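Local atomic coordinates of transcriptional regulator, MarR family (Neisseria meningitidis serogroup B, PDB entry 3G3Z), a protein that probably binds DNA and regulates transcription as a two-chain winged helix-turn-helix protein of the MarR family. Residues D21-Q26 / Q107-K112; N32-L37 / A100-S105; L37-T42 / E53-P58; R46-I51 / Q60-V65; G64-L69 / G73-Q78. All coordinates share one frame; numbering follows the deposited sequence.

Interaction 1: D21-Q26 / Q107-K112; sequences DKWIGQ and QEFSDK
Trp23 and Phe109 carry this contact alone, as a face-to-face stack between helix 5-25 and helix 93-117. The five-membered ring of the indole lies over the phenyl ring with centroids 3.8 Å apart and planes only 17° from parallel. Trp23 CD1 sits over the centre of the Phe109 ring, and its closest carbon there is Phe109 CD1 at 3.4 Å. The indole nitrogen is on the same face: Trp23 NE1 lies 3.3 Å from Phe109 CG. The two side chains run past each other in opposite directions; while the five-membered ring covers the phenyl ring, CZ2 of the benzo ring is near Phe109 CB only, with Trp23 CZ2 4.0 Å from Phe109 CB. Both residues place CG anti to the backbone N (chi1 178° for Trp23, -165° for Phe109), which carries each ring out from its own helix toward the other helix. In MarR proteins the terminal helices build the dimerisation region, and the surroundings agree: Ile140 of the second subunit packs on Trp23 and Thr139 of that subunit on Phe109. Trp23 also touches Phe34 of helix 31-43.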
# COMPACT_ATOMS: atom_id res chain seq x y z
N ASP A 21 5.19 4.37 4.02
CA ASP A 21 6.31 3.49 4.32
C ASP A 21 7.65 4.22 4.29
O ASP A 21 8.54 3.91 5.06
CB ASP A 21 6.35 2.31 3.35
CG ASP A 21 5.47 1.16 3.81
OD1 ASP A 21 5.34 0.18 3.04
OD2 ASP A 21 4.92 1.23 4.92
N LYS A 22 7.78 5.18 3.38
CA LYS A 22 8.99 5.99 3.27
C LYS A 22 9.17 6.84 4.52
O LYS A 22 10.27 6.90 5.08
CB LYS A 22 8.92 6.86 2.02
CG LYS A 22 10.17 7.68 1.75
CD LYS A 22 9.93 8.60 0.55
CE LYS A 22 10.12 7.86 -0.76
NZ LYS A 22 9.67 8.69 -1.91
N TRP A 23 8.09 7.48 4.97
CA TRP A 23 8.14 8.25 6.22
C TRP A 23 8.57 7.36 7.39
O TRP A 23 9.45 7.74 8.16
CB TRP A 23 6.80 8.93 6.53
CG TRP A 23 6.87 9.64 7.81
CD1 TRP A 23 7.38 10.89 8.03
CD2 TRP A 23 6.49 9.13 9.10
NE1 TRP A 23 7.30 11.20 9.37
CE2 TRP A 23 6.77 10.14 10.04
CE3 TRP A 23 5.93 7.93 9.54
CZ2 TRP A 23 6.51 9.97 11.41
CZ3 TRP A 23 5.67 7.77 10.88
CH2 TRP A 23 5.96 8.78 11.80
N ILE A 24 7.95 6.19 7.53
CA ILE A 24 8.31 5.23 8.57
C ILE A 24 9.81 4.92 8.50
O ILE A 24 10.48 4.86 9.54
CB ILE A 24 7.49 3.91 8.47
CG1 ILE A 24 6.01 4.16 8.81
CG2 ILE A 24 8.07 2.85 9.39
CD1 ILE A 24 5.08 2.92 8.70
N GLY A 25 10.32 4.74 7.28
CA GLY A 25 11.73 4.40 7.07
C GLY A 25 12.66 5.51 7.51
O GLY A 25 13.79 5.25 7.92
N GLN A 26 12.18 6.76 7.43
CA GLN A 26 12.93 7.94 7.87
C GLN A 26 13.02 8.05 9.39
O GLN A 26 13.76 8.91 9.90
CB GLN A 26 12.36 9.23 7.27
CG GLN A 26 12.48 9.33 5.74
CD GLN A 26 13.91 9.15 5.23
OE1 GLN A 26 14.76 10.03 5.39
NE2 GLN A 26 14.18 8.00 4.64
N GLN A 107 3.19 12.59 15.32
CA GLN A 107 2.26 13.67 15.62
C GLN A 107 2.66 14.94 14.86
O GLN A 107 1.81 15.67 14.36
CB GLN A 107 2.16 13.91 17.13
CG GLN A 107 1.12 14.97 17.54
CD GLN A 107 -0.29 14.63 17.08
OE1 GLN A 107 -0.75 13.50 17.22
NE2 GLN A 107 -0.99 15.63 16.55
N GLU A 108 3.96 15.17 14.74
CA GLU A 108 4.47 16.28 13.94
C GLU A 108 4.14 16.12 12.45
O GLU A 108 3.65 17.06 11.82
CB GLU A 108 5.96 16.44 14.15
CG GLU A 108 6.50 17.72 13.57
CD GLU A 108 8.00 17.70 13.46
OE1 GLU A 108 8.67 17.17 14.38
OE2 GLU A 108 8.52 18.23 12.45
N PHE A 109 4.43 14.94 11.89
CA PHE A 109 4.08 14.62 10.49
C PHE A 109 2.58 14.79 10.25
O PHE A 109 2.17 15.36 9.24
CB PHE A 109 4.50 13.19 10.14
CG PHE A 109 4.50 12.89 8.66
CD1 PHE A 109 5.30 13.62 7.78
CD2 PHE A 109 3.74 11.86 8.15
CE1 PHE A 109 5.33 13.35 6.43
CE2 PHE A 109 3.76 11.55 6.78
CZ PHE A 109 4.55 12.30 5.92
N SER A 110 1.78 14.29 11.18
CA SER A 110 0.33 14.29 11.08
C SER A 110 -0.21 15.72 11.05
O SER A 110 -1.09 16.05 10.24
CB SER A 110 -0.28 13.49 12.24
OG SER A 110 -1.67 13.30 12.10
N ASP A 111 0.34 16.57 11.91
CA ASP A 111 -0.06 17.98 11.94
C ASP A 111 0.36 18.76 10.69
O ASP A 111 -0.36 19.64 10.26
CB ASP A 111 0.48 18.67 13.18
CG ASP A 111 -0.06 18.05 14.45
OD1 ASP A 111 -1.09 17.35 14.39
OD2 ASP A 111 0.56 18.27 15.52
N LYS A 112 1.51 18.42 10.12
CA LYS A 112 2.00 19.11 8.93
C LYS A 112 1.24 18.72 7.68
O LYS A 112 0.99 19.55 6.80
CB LYS A 112 3.49 18.86 8.73
CG LYS A 112 4.38 19.67 9.66
CD LYS A 112 5.66 20.08 8.94
CE LYS A 112 6.70 20.64 9.90
NZ LYS A 112 7.44 19.55 10.57

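Interaction 2: N32-L37 / A100-S105; sequences NLFAVL and APLTES
Leu102 reaches helix 31-43 with one methyl, CD2, which meets both Phe34 and Leu37. Against the aromatic ring the methyl comes in obliquely, Leu102 CD2 lying 3.9 Å from Phe34 CD1. The second approach is looser, with Leu102 CD2 4.3 Å from Leu37 CB. Phe34 and Leu37 are three residues apart on their helix, so the leucine methyl touches residues about one turn apart. The Phe34 side chain leaves its backbone at a slant to helix 93-117, and it is the anti placement of CG relative to N (chi1 180°) that brings CD1 of the ring within range. Leu102 starts out toward the partner helix and has the same first torsion, 178°. Both helices belong to the MarR-type winged helix-turn-helix fold, where helix 93-117, following the wing strands, here covers one flank of helix 31-43. Phe34 is held from other directions too, stacked with Tyr38 and packed on Ile24 of helix 5-25. Beside the apolar contact, helix 93-117 is kinked at Pro101 and Leu102, whose N atoms have no bond to the turn before, and Thr103 OG1 donates to Ala100 O at 2.7 Å. That carbonyl also accepts from Glu104 N at 3.0 Å, so two donors grip one oxygen.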
# COMPACT_ATOMS: atom_id res chain seq x y z
N ASN A 32 6.40 -3.12 9.80
CA ASN A 32 6.13 -4.16 10.79
C ASN A 32 6.45 -3.73 12.22
O ASN A 32 5.67 -3.96 13.13
CB ASN A 32 6.87 -5.46 10.42
CG ASN A 32 6.51 -5.98 9.04
OD1 ASN A 32 7.25 -6.76 8.44
ND2 ASN A 32 5.35 -5.57 8.54
N LEU A 33 7.61 -3.10 12.43
CA LEU A 33 8.01 -2.60 13.74
C LEU A 33 7.13 -1.45 14.20
O LEU A 33 6.75 -1.36 15.38
CB LEU A 33 9.47 -2.11 13.69
CG LEU A 33 10.55 -3.17 13.81
CD1 LEU A 33 11.85 -2.67 13.20
CD2 LEU A 33 10.72 -3.57 15.28
N PHE A 34 6.84 -0.54 13.27
CA PHE A 34 5.96 0.59 13.51
C PHE A 34 4.59 0.13 13.98
O PHE A 34 4.05 0.66 14.96
CB PHE A 34 5.82 1.43 12.24
CG PHE A 34 4.93 2.61 12.40
CD1 PHE A 34 5.38 3.76 13.05
CD2 PHE A 34 3.62 2.58 11.93
CE1 PHE A 34 4.55 4.86 13.22
CE2 PHE A 34 2.78 3.68 12.10
CZ PHE A 34 3.25 4.82 12.74
N ALA A 35 4.05 -0.87 13.29
CA ALA A 35 2.74 -1.41 13.62
C ALA A 35 2.65 -1.79 15.11
O ALA A 35 1.71 -1.39 15.78
CB ALA A 35 2.43 -2.63 12.72
N VAL A 36 3.65 -2.52 15.62
CA VAL A 36 3.70 -2.91 17.05
C VAL A 36 3.96 -1.70 17.94
O VAL A 36 3.15 -1.37 18.81
CB VAL A 36 4.76 -4.03 17.32
CG1 VAL A 36 4.84 -4.40 18.82
CG2 VAL A 36 4.42 -5.26 16.52
N LEU A 37 5.09 -1.04 17.72
CA LEU A 37 5.55 0.06 18.59
C LEU A 37 4.56 1.23 18.67
O LEU A 37 4.26 1.73 19.76
CB LEU A 37 6.92 0.56 18.11
CG LEU A 37 8.08 -0.46 18.15
CD1 LEU A 37 9.26 0.04 17.33
CD2 LEU A 37 8.49 -0.78 19.59
N ALA A 100 8.77 7.19 22.59
CA ALA A 100 8.43 8.61 22.73
C ALA A 100 8.76 9.47 21.50
O ALA A 100 7.86 10.14 20.98
CB ALA A 100 9.05 9.21 24.00
N PRO A 101 10.02 9.43 21.00
CA PRO A 101 10.39 10.23 19.81
C PRO A 101 9.61 9.85 18.57
O PRO A 101 9.39 10.69 17.70
CB PRO A 101 11.88 9.90 19.59
CG PRO A 101 12.34 9.21 20.83
CD PRO A 101 11.14 8.60 21.47
N LEU A 102 9.21 8.58 18.48
CA LEU A 102 8.43 8.10 17.35
C LEU A 102 7.02 8.67 17.36
O LEU A 102 6.54 9.13 16.33
CB LEU A 102 8.38 6.56 17.30
CG LEU A 102 7.55 5.99 16.16
CD1 LEU A 102 8.21 6.34 14.80
CD2 LEU A 102 7.37 4.48 16.31
N THR A 103 6.36 8.64 18.51
CA THR A 103 5.03 9.24 18.60
C THR A 103 5.09 10.73 18.33
O THR A 103 4.19 11.29 17.69
CB THR A 103 4.37 9.00 19.96
OG1 THR A 103 5.21 9.53 21.00
CG2 THR A 103 4.17 7.51 20.18
N GLU A 104 6.16 11.37 18.78
CA GLU A 104 6.30 12.81 18.58
C GLU A 104 6.47 13.18 17.11
O GLU A 104 5.79 14.08 16.62
CB GLU A 104 7.43 13.38 19.43
CG GLU A 104 7.04 13.54 20.87
CD GLU A 104 8.24 13.82 21.76
OE1 GLU A 104 8.92 14.85 21.54
OE2 GLU A 104 8.49 13.02 22.69
N SER A 105 7.35 12.48 16.41
CA SER A 105 7.55 12.72 14.97
C SER A 105 6.30 12.37 14.17
O SER A 105 6.00 13.04 13.18
CB SER A 105 8.77 11.98 14.42
OG SER A 105 8.77 10.63 14.83

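Interaction 3: L37-T42 / E53-P58; sequences LYTLAT and EKWSLP
Helix 31-43 passes the C-terminal end of helix 48-55 with Thr39 and Lys54 as the nearest backbone pair, CA to CA 8.7 Å, and just beyond it Ser56 turns to positive phi in a Schellman motif. The polar link is a hydrogen bond from Trp55 NE1 to Thr39 OG1, 2.8 Å long and bent to 141° at the hydrogen. The hydroxyl oxygen sits at the indole edge, close to the ring plane (14° out of it), though off the N-H direction. In Thr39, chi1 of -52° sets OG1 anti to the carbonyl carbon and beside the backbone N; this oxygen is also hydrogen-bonded to Ala35 O. The indole's six-membered ring continues toward Tyr38, Trp55 CZ2 coming obliquely to 4.3 Å from Tyr38 CD2. Lys54 slides past Thr39 in the opposite direction, with its CD 3.9 Å from Thr39 OG1, and its chain stays extended until a bend at chi4. The ammonium group finds two carboxylates elsewhere, Asp7 of the second subunit and Glu43. Tyr38 in turn has the CG2 methyl of Thr42 over one face. This joins helices 31-43 and 48-55 of the winged helix-turn-helix domain. The buried indole N-H is satisfied by Thr39 OG1; with Ala35 O as a second partner, the hydroxyl's rotation is probably fixed, while Lys54 brings charge pairing across the subunit boundary.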
# COMPACT_ATOMS: atom_id res chain seq x y z
N LEU A 37 5.09 -1.04 17.72
CA LEU A 37 5.55 0.06 18.59
C LEU A 37 4.56 1.23 18.67
O LEU A 37 4.26 1.73 19.76
CB LEU A 37 6.92 0.56 18.11
CG LEU A 37 8.08 -0.46 18.15
CD1 LEU A 37 9.26 0.04 17.33
CD2 LEU A 37 8.49 -0.78 19.59
N TYR A 38 4.06 1.66 17.52
CA TYR A 38 3.15 2.80 17.49
C TYR A 38 1.76 2.48 18.05
O TYR A 38 1.19 3.32 18.76
CB TYR A 38 3.05 3.39 16.09
CG TYR A 38 2.33 4.70 16.05
CD1 TYR A 38 2.95 5.88 16.47
CD2 TYR A 38 1.01 4.77 15.59
CE1 TYR A 38 2.27 7.10 16.43
CE2 TYR A 38 0.32 5.98 15.55
CZ TYR A 38 0.96 7.14 15.96
OH TYR A 38 0.27 8.33 15.92
N THR A 39 1.24 1.28 17.77
CA THR A 39 -0.03 0.85 18.37
C THR A 39 0.07 0.82 19.90
O THR A 39 -0.80 1.32 20.61
CB THR A 39 -0.51 -0.55 17.84
OG1 THR A 39 -0.52 -0.55 16.41
CG2 THR A 39 -1.90 -0.87 18.32
N LEU A 40 1.16 0.26 20.40
CA LEU A 40 1.33 0.10 21.84
C LEU A 40 1.54 1.43 22.55
O LEU A 40 1.09 1.62 23.68
CB LEU A 40 2.45 -0.89 22.16
CG LEU A 40 2.21 -2.36 21.81
CD1 LEU A 40 3.39 -3.22 22.26
CD2 LEU A 40 0.91 -2.90 22.40
N ALA A 41 2.22 2.36 21.88
CA ALA A 41 2.53 3.67 22.46
C ALA A 41 1.31 4.59 22.52
O ALA A 41 1.21 5.43 23.42
CB ALA A 41 3.67 4.33 21.70
N THR A 42 0.39 4.41 21.59
CA THR A 42 -0.76 5.31 21.44
C THR A 42 -2.09 4.71 21.91
O THR A 42 -3.03 5.45 22.18
CB THR A 42 -0.92 5.76 19.97
OG1 THR A 42 -1.05 4.60 19.14
CG2 THR A 42 0.29 6.59 19.51
N GLU A 53 -4.59 -7.08 12.82
CA GLU A 53 -5.81 -6.64 12.14
C GLU A 53 -5.81 -5.13 11.81
O GLU A 53 -6.10 -4.75 10.67
CB GLU A 53 -7.06 -7.09 12.91
CG GLU A 53 -7.65 -8.38 12.32
CD GLU A 53 -8.30 -9.33 13.34
OE1 GLU A 53 -8.99 -8.85 14.27
OE2 GLU A 53 -8.14 -10.57 13.18
N LYS A 54 -5.43 -4.30 12.78
CA LYS A 54 -5.33 -2.86 12.57
C LYS A 54 -4.42 -2.49 11.38
O LYS A 54 -4.79 -1.64 10.57
CB LYS A 54 -4.83 -2.19 13.85
CG LYS A 54 -4.82 -0.67 13.78
CD LYS A 54 -4.16 -0.08 15.02
CE LYS A 54 -3.86 1.41 14.88
NZ LYS A 54 -5.05 2.27 15.16
N TRP A 55 -3.25 -3.11 11.29
CA TRP A 55 -2.28 -2.71 10.27
C TRP A 55 -2.24 -3.65 9.08
O TRP A 55 -1.41 -3.49 8.19
CB TRP A 55 -0.89 -2.48 10.88
CG TRP A 55 -0.93 -1.33 11.84
CD1 TRP A 55 -1.01 -1.40 13.20
CD2 TRP A 55 -0.91 0.07 11.50
NE1 TRP A 55 -1.05 -0.13 13.73
CE2 TRP A 55 -1.00 0.79 12.71
CE3 TRP A 55 -0.85 0.77 10.29
CZ2 TRP A 55 -1.01 2.20 12.76
CZ3 TRP A 55 -0.86 2.17 10.33
CH2 TRP A 55 -0.94 2.87 11.56
N SER A 56 -3.17 -4.60 9.06
CA SER A 56 -3.36 -5.52 7.93
C SER A 56 -2.11 -6.39 7.73
O SER A 56 -1.62 -6.53 6.61
CB SER A 56 -3.74 -4.74 6.65
OG SER A 56 -5.03 -4.14 6.79
N LEU A 57 -1.60 -6.94 8.83
CA LEU A 57 -0.43 -7.83 8.80
C LEU A 57 -0.77 -9.27 9.20
O LEU A 57 -1.60 -9.48 10.08
CB LEU A 57 0.67 -7.30 9.72
CG LEU A 57 1.36 -6.01 9.28
CD1 LEU A 57 2.24 -5.49 10.41
CD2 LEU A 57 2.14 -6.21 8.00
N PRO A 58 -0.12 -10.26 8.58
CA PRO A 58 -0.35 -11.64 8.97
C PRO A 58 0.25 -11.96 10.35
O PRO A 58 1.21 -11.33 10.77
CB PRO A 58 0.35 -12.44 7.88
CG PRO A 58 1.34 -11.53 7.30
CD PRO A 58 0.79 -10.15 7.42

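Interaction 4: R46-I51 / Q60-V65; sequences RTQKHI and QTVSGV
The start of helix 48-55 comes close to helix 59-71 here, with Gln48 and Val62 only 6.4 Å apart between CA atoms, and Thr47 caps the incoming helix: His50 N donates to Thr47 OG1 over 3.1 Å at an angle of 159°. That close approach lets a single valine methyl reach the backbone, Val62 CG1 lying 3.7 Å from Gln48 O. Its position anti to the valine N (chi1 174°) also brings Val62 CG1 to the aliphatic part of the glutamine, 3.8 Å from Gln48 CB, as the two side chains pass in opposite directions. Beyond CG the glutamine is extended and carries its amide over to Ser63, the residue after Val62, where Gln48 NE2 stands 2.8 Å from Ser63 OG. The other end of the amide, OE1, accepts from Trp77 NE1 on the first wing strand, and Ser63 OG is hydrogen-bonded to Lys59 O. The two helices form the helix-turn-helix of the MarR domain, in which helix 59-71 corresponds to the recognition helix and so probably faces DNA. Around the contact, Ile51 packs on Thr39 of helix 31-43, Gln48 and Ile51 both touch Leu89 of strand 89-91, and Val65 lies against Asn32 and Leu33.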
# COMPACT_ATOMS: atom_id res chain seq x y z
N ARG A 46 -2.37 -4.12 23.88
CA ARG A 46 -3.15 -4.72 22.80
C ARG A 46 -2.60 -6.10 22.53
O ARG A 46 -1.43 -6.37 22.80
CB ARG A 46 -3.06 -3.87 21.53
CG ARG A 46 -3.65 -2.46 21.61
CD ARG A 46 -5.17 -2.50 21.68
NE ARG A 46 -5.73 -1.17 21.94
CZ ARG A 46 -7.02 -0.91 22.05
NH1 ARG A 46 -7.92 -1.89 21.95
NH2 ARG A 46 -7.43 0.34 22.29
N THR A 47 -3.43 -6.97 21.99
CA THR A 47 -2.98 -8.31 21.65
C THR A 47 -2.30 -8.23 20.29
O THR A 47 -2.54 -7.28 19.53
CB THR A 47 -4.15 -9.30 21.55
OG1 THR A 47 -5.03 -8.90 20.49
CG2 THR A 47 -4.92 -9.37 22.88
N GLN A 48 -1.46 -9.21 19.98
CA GLN A 48 -0.85 -9.32 18.66
C GLN A 48 -1.91 -9.32 17.57
O GLN A 48 -1.71 -8.74 16.49
CB GLN A 48 -0.02 -10.60 18.57
CG GLN A 48 1.26 -10.55 19.38
CD GLN A 48 1.97 -11.89 19.44
OE1 GLN A 48 2.51 -12.26 20.48
NE2 GLN A 48 1.97 -12.63 18.34
N LYS A 49 -3.04 -9.97 17.86
CA LYS A 49 -4.16 -10.04 16.92
C LYS A 49 -4.73 -8.66 16.58
O LYS A 49 -4.98 -8.37 15.40
CB LYS A 49 -5.27 -10.95 17.45
CG LYS A 49 -6.46 -11.07 16.51
CD LYS A 49 -6.94 -12.50 16.43
CE LYS A 49 -8.31 -12.66 17.03
NZ LYS A 49 -9.38 -12.43 15.99
N HIS A 50 -4.92 -7.82 17.59
CA HIS A 50 -5.44 -6.46 17.37
C HIS A 50 -4.51 -5.64 16.46
O HIS A 50 -4.97 -4.95 15.54
CB HIS A 50 -5.64 -5.73 18.70
CG HIS A 50 -6.00 -4.29 18.54
ND1 HIS A 50 -7.30 -3.85 18.45
CD2 HIS A 50 -5.23 -3.19 18.43
CE1 HIS A 50 -7.32 -2.54 18.30
NE2 HIS A 50 -6.07 -2.11 18.29
N ILE A 51 -3.22 -5.70 16.76
CA ILE A 51 -2.19 -5.04 15.98
C ILE A 51 -2.18 -5.55 14.54
O ILE A 51 -2.17 -4.76 13.60
CB ILE A 51 -0.80 -5.27 16.64
CG1 ILE A 51 -0.76 -4.60 18.02
CG2 ILE A 51 0.34 -4.76 15.75
CD1 ILE A 51 0.33 -5.14 18.92
N GLN A 60 2.07 -14.34 11.61
CA GLN A 60 3.48 -14.76 11.65
C GLN A 60 4.40 -13.55 11.72
O GLN A 60 5.32 -13.51 12.53
CB GLN A 60 3.85 -15.59 10.41
CG GLN A 60 2.88 -16.71 10.04
CD GLN A 60 1.70 -16.24 9.19
OE1 GLN A 60 0.79 -15.56 9.68
NE2 GLN A 60 1.71 -16.62 7.91
N THR A 61 4.13 -12.59 10.84
CA THR A 61 4.88 -11.34 10.74
C THR A 61 4.87 -10.63 12.08
O THR A 61 5.92 -10.19 12.55
CB THR A 61 4.27 -10.45 9.64
OG1 THR A 61 4.40 -11.11 8.38
CG2 THR A 61 4.95 -9.07 9.56
N VAL A 62 3.70 -10.56 12.71
CA VAL A 62 3.55 -9.85 13.98
C VAL A 62 4.31 -10.54 15.11
O VAL A 62 5.06 -9.88 15.85
CB VAL A 62 2.06 -9.66 14.35
CG1 VAL A 62 1.92 -9.05 15.74
CG2 VAL A 62 1.38 -8.78 13.32
N SER A 63 4.14 -11.86 15.23
CA SER A 63 4.85 -12.64 16.25
C SER A 63 6.35 -12.48 16.14
O SER A 63 7.04 -12.36 17.16
CB SER A 63 4.49 -14.12 16.17
OG SER A 63 3.10 -14.30 16.39
N GLY A 64 6.84 -12.48 14.91
CA GLY A 64 8.28 -12.36 14.65
C GLY A 64 8.83 -11.05 15.20
O GLY A 64 9.81 -11.02 15.93
N VAL A 65 8.15 -9.96 14.86
CA VAL A 65 8.56 -8.65 15.30
C VAL A 65 8.48 -8.55 16.83
O VAL A 65 9.38 -8.02 17.48
CB VAL A 65 7.73 -7.56 14.59
CG1 VAL A 65 7.99 -6.19 15.20
CG2 VAL A 65 8.07 -7.55 13.11

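Interaction 5: G64-L69 / G73-Q78; sequences GVCKTL and GLIEWQ
Ile75, the first residue of strand 75-77, lays its side chain along the end of helix 59-71. Its CB points toward the helix, and chi1 of 63° puts CG1 between the backbone N and the carbonyl carbon, a crowded position that brings this branch against the last turns. From there Ile75 CG1 lies 3.7 Å from Leu69 CB, while the shorter branch, CG2, only grazes that same CB. The chain then extends to its tip: Ile75 CD1 comes 3.3 Å from Cys66 O, and it also lies near Cys66 CA, at 3.7 Å, and Leu69 CB. The isoleucine thus spans one turn of the helix, with CG1 at Leu69 and CD1 between Leu69 and Cys66. Helix and strand run at 111° to each other, with axes 8.3 Å apart at closest approach. This is the junction of recognition helix and wing in the winged helix-turn-helix fold, strand 75-77 pairing antiparallel with strand 89-91. The chain makes the turn through Gly73, whose positive phi belongs to a Schellman motif, and Leu74 N donates to Leu69 O at 2.8 Å, with an angle of 158° at the hydrogen. Close by, the leucine tips meet obliquely, Leu69 CD2 and Leu74 CD1 being 3.9 Å apart. Farther along the strand Trp77 brings its six-membered ring back to the helix, Trp77 CZ2 lying 4.2 Å from Cys66 CB, while its polar partner is on helix 48-55. Arg84, in the loop between the strands, makes a cation-pi contact with the same indole.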
# COMPACT_ATOMS: atom_id res chain seq x y z
N GLY A 64 6.84 -12.48 14.91
CA GLY A 64 8.28 -12.36 14.65
C GLY A 64 8.83 -11.05 15.20
O GLY A 64 9.81 -11.02 15.93
N VAL A 65 8.15 -9.96 14.86
CA VAL A 65 8.56 -8.65 15.30
C VAL A 65 8.48 -8.55 16.83
O VAL A 65 9.38 -8.02 17.48
CB VAL A 65 7.73 -7.56 14.59
CG1 VAL A 65 7.99 -6.19 15.20
CG2 VAL A 65 8.07 -7.55 13.11
N CYS A 66 7.41 -9.11 17.40
CA CYS A 66 7.27 -9.12 18.86
C CYS A 66 8.40 -9.86 19.57
O CYS A 66 8.89 -9.40 20.60
CB CYS A 66 5.91 -9.66 19.27
SG CYS A 66 4.62 -8.49 18.79
N LYS A 67 8.82 -11.00 19.00
CA LYS A 67 9.95 -11.75 19.56
C LYS A 67 11.21 -10.89 19.62
O LYS A 67 11.90 -10.88 20.64
CB LYS A 67 10.20 -13.04 18.76
CG LYS A 67 11.24 -13.98 19.36
CD LYS A 67 11.17 -15.39 18.73
CE LYS A 67 12.26 -16.30 19.29
NZ LYS A 67 12.14 -17.73 18.84
N THR A 68 11.49 -10.15 18.54
CA THR A 68 12.68 -9.28 18.49
C THR A 68 12.61 -8.16 19.51
O THR A 68 13.59 -7.91 20.23
CB THR A 68 12.93 -8.69 17.07
OG1 THR A 68 12.98 -9.74 16.11
CG2 THR A 68 14.27 -7.94 17.02
N LEU A 69 11.46 -7.50 19.60
CA LEU A 69 11.28 -6.38 20.53
C LEU A 69 11.34 -6.79 22.01
O LEU A 69 11.90 -6.05 22.84
CB LEU A 69 10.01 -5.60 20.19
CG LEU A 69 10.03 -4.82 18.86
CD1 LEU A 69 8.64 -4.39 18.46
CD2 LEU A 69 10.97 -3.60 18.90
N GLY A 73 14.09 -6.11 25.20
CA GLY A 73 13.49 -5.59 26.43
C GLY A 73 12.54 -4.41 26.23
O GLY A 73 12.25 -3.68 27.18
N LEU A 74 12.05 -4.22 25.01
CA LEU A 74 11.23 -3.05 24.69
C LEU A 74 9.73 -3.26 24.90
O LEU A 74 8.98 -2.30 25.08
CB LEU A 74 11.52 -2.57 23.27
CG LEU A 74 12.97 -2.15 23.03
CD1 LEU A 74 13.26 -1.92 21.54
CD2 LEU A 74 13.33 -0.91 23.87
N ILE A 75 9.31 -4.53 24.85
CA ILE A 75 7.91 -4.91 25.07
C ILE A 75 7.81 -6.09 26.05
O ILE A 75 8.83 -6.67 26.42
CB ILE A 75 7.19 -5.26 23.74
CG1 ILE A 75 7.84 -6.48 23.07
CG2 ILE A 75 7.13 -4.05 22.80
CD1 ILE A 75 7.04 -7.07 21.94
N GLU A 76 6.58 -6.44 26.44
CA GLU A 76 6.35 -7.57 27.34
C GLU A 76 4.91 -8.10 27.25
O GLU A 76 3.96 -7.33 27.07
CB GLU A 76 6.65 -7.16 28.79
CG GLU A 76 5.71 -6.09 29.33
CD GLU A 76 6.27 -5.37 30.54
OE1 GLU A 76 7.23 -5.87 31.15
OE2 GLU A 76 5.74 -4.28 30.87
N TRP A 77 4.77 -9.41 27.36
CA TRP A 77 3.47 -10.04 27.54
C TRP A 77 3.14 -10.03 29.03
O TRP A 77 4.03 -10.22 29.86
CB TRP A 77 3.48 -11.49 27.05
CG TRP A 77 3.76 -11.63 25.60
CD1 TRP A 77 2.85 -11.63 24.58
CD2 TRP A 77 5.04 -11.81 24.98
NE1 TRP A 77 3.48 -11.80 23.37
CE2 TRP A 77 4.83 -11.91 23.59
CE3 TRP A 77 6.36 -11.89 25.47
CZ2 TRP A 77 5.88 -12.08 22.67
CZ3 TRP A 77 7.40 -12.07 24.56
CH2 TRP A 77 7.15 -12.16 23.18
N GLN A 78 1.88 -9.81 29.36
CA GLN A 78 1.43 -10.01 30.73
C GLN A 78 1.39 -11.52 30.99
O GLN A 78 1.42 -12.31 30.05
CB GLN A 78 0.05 -9.39 30.96
CG GLN A 78 -1.05 -10.04 30.15
CD GLN A 78 -2.24 -10.42 31.01
OE1 GLN A 78 -3.06 -9.58 31.38
NE2 GLN A 78 -2.35 -11.71 31.32

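From the N terminus, helix 5-25 enters interaction 1, which closes the longest loop when helix 93-117 returns; interactions 2 to 5 all fall within it. Interaction 2 closes a smaller loop from helix 31-43 to the same long helix, and encloses interactions 3, 4 and 5. Interactions 3 and 4 cross, since segment 46-51 precedes 53-58 and 60-65 follows it, which interlocks helices 31-43, 48-55 and 59-71. Interaction 5 opens on 64-69, where interaction 4 ends, and joins the recognition helix to the wing. Interaction 3, within the probable DNA-binding domain, itself reaches the second subunit, as interaction 1 does.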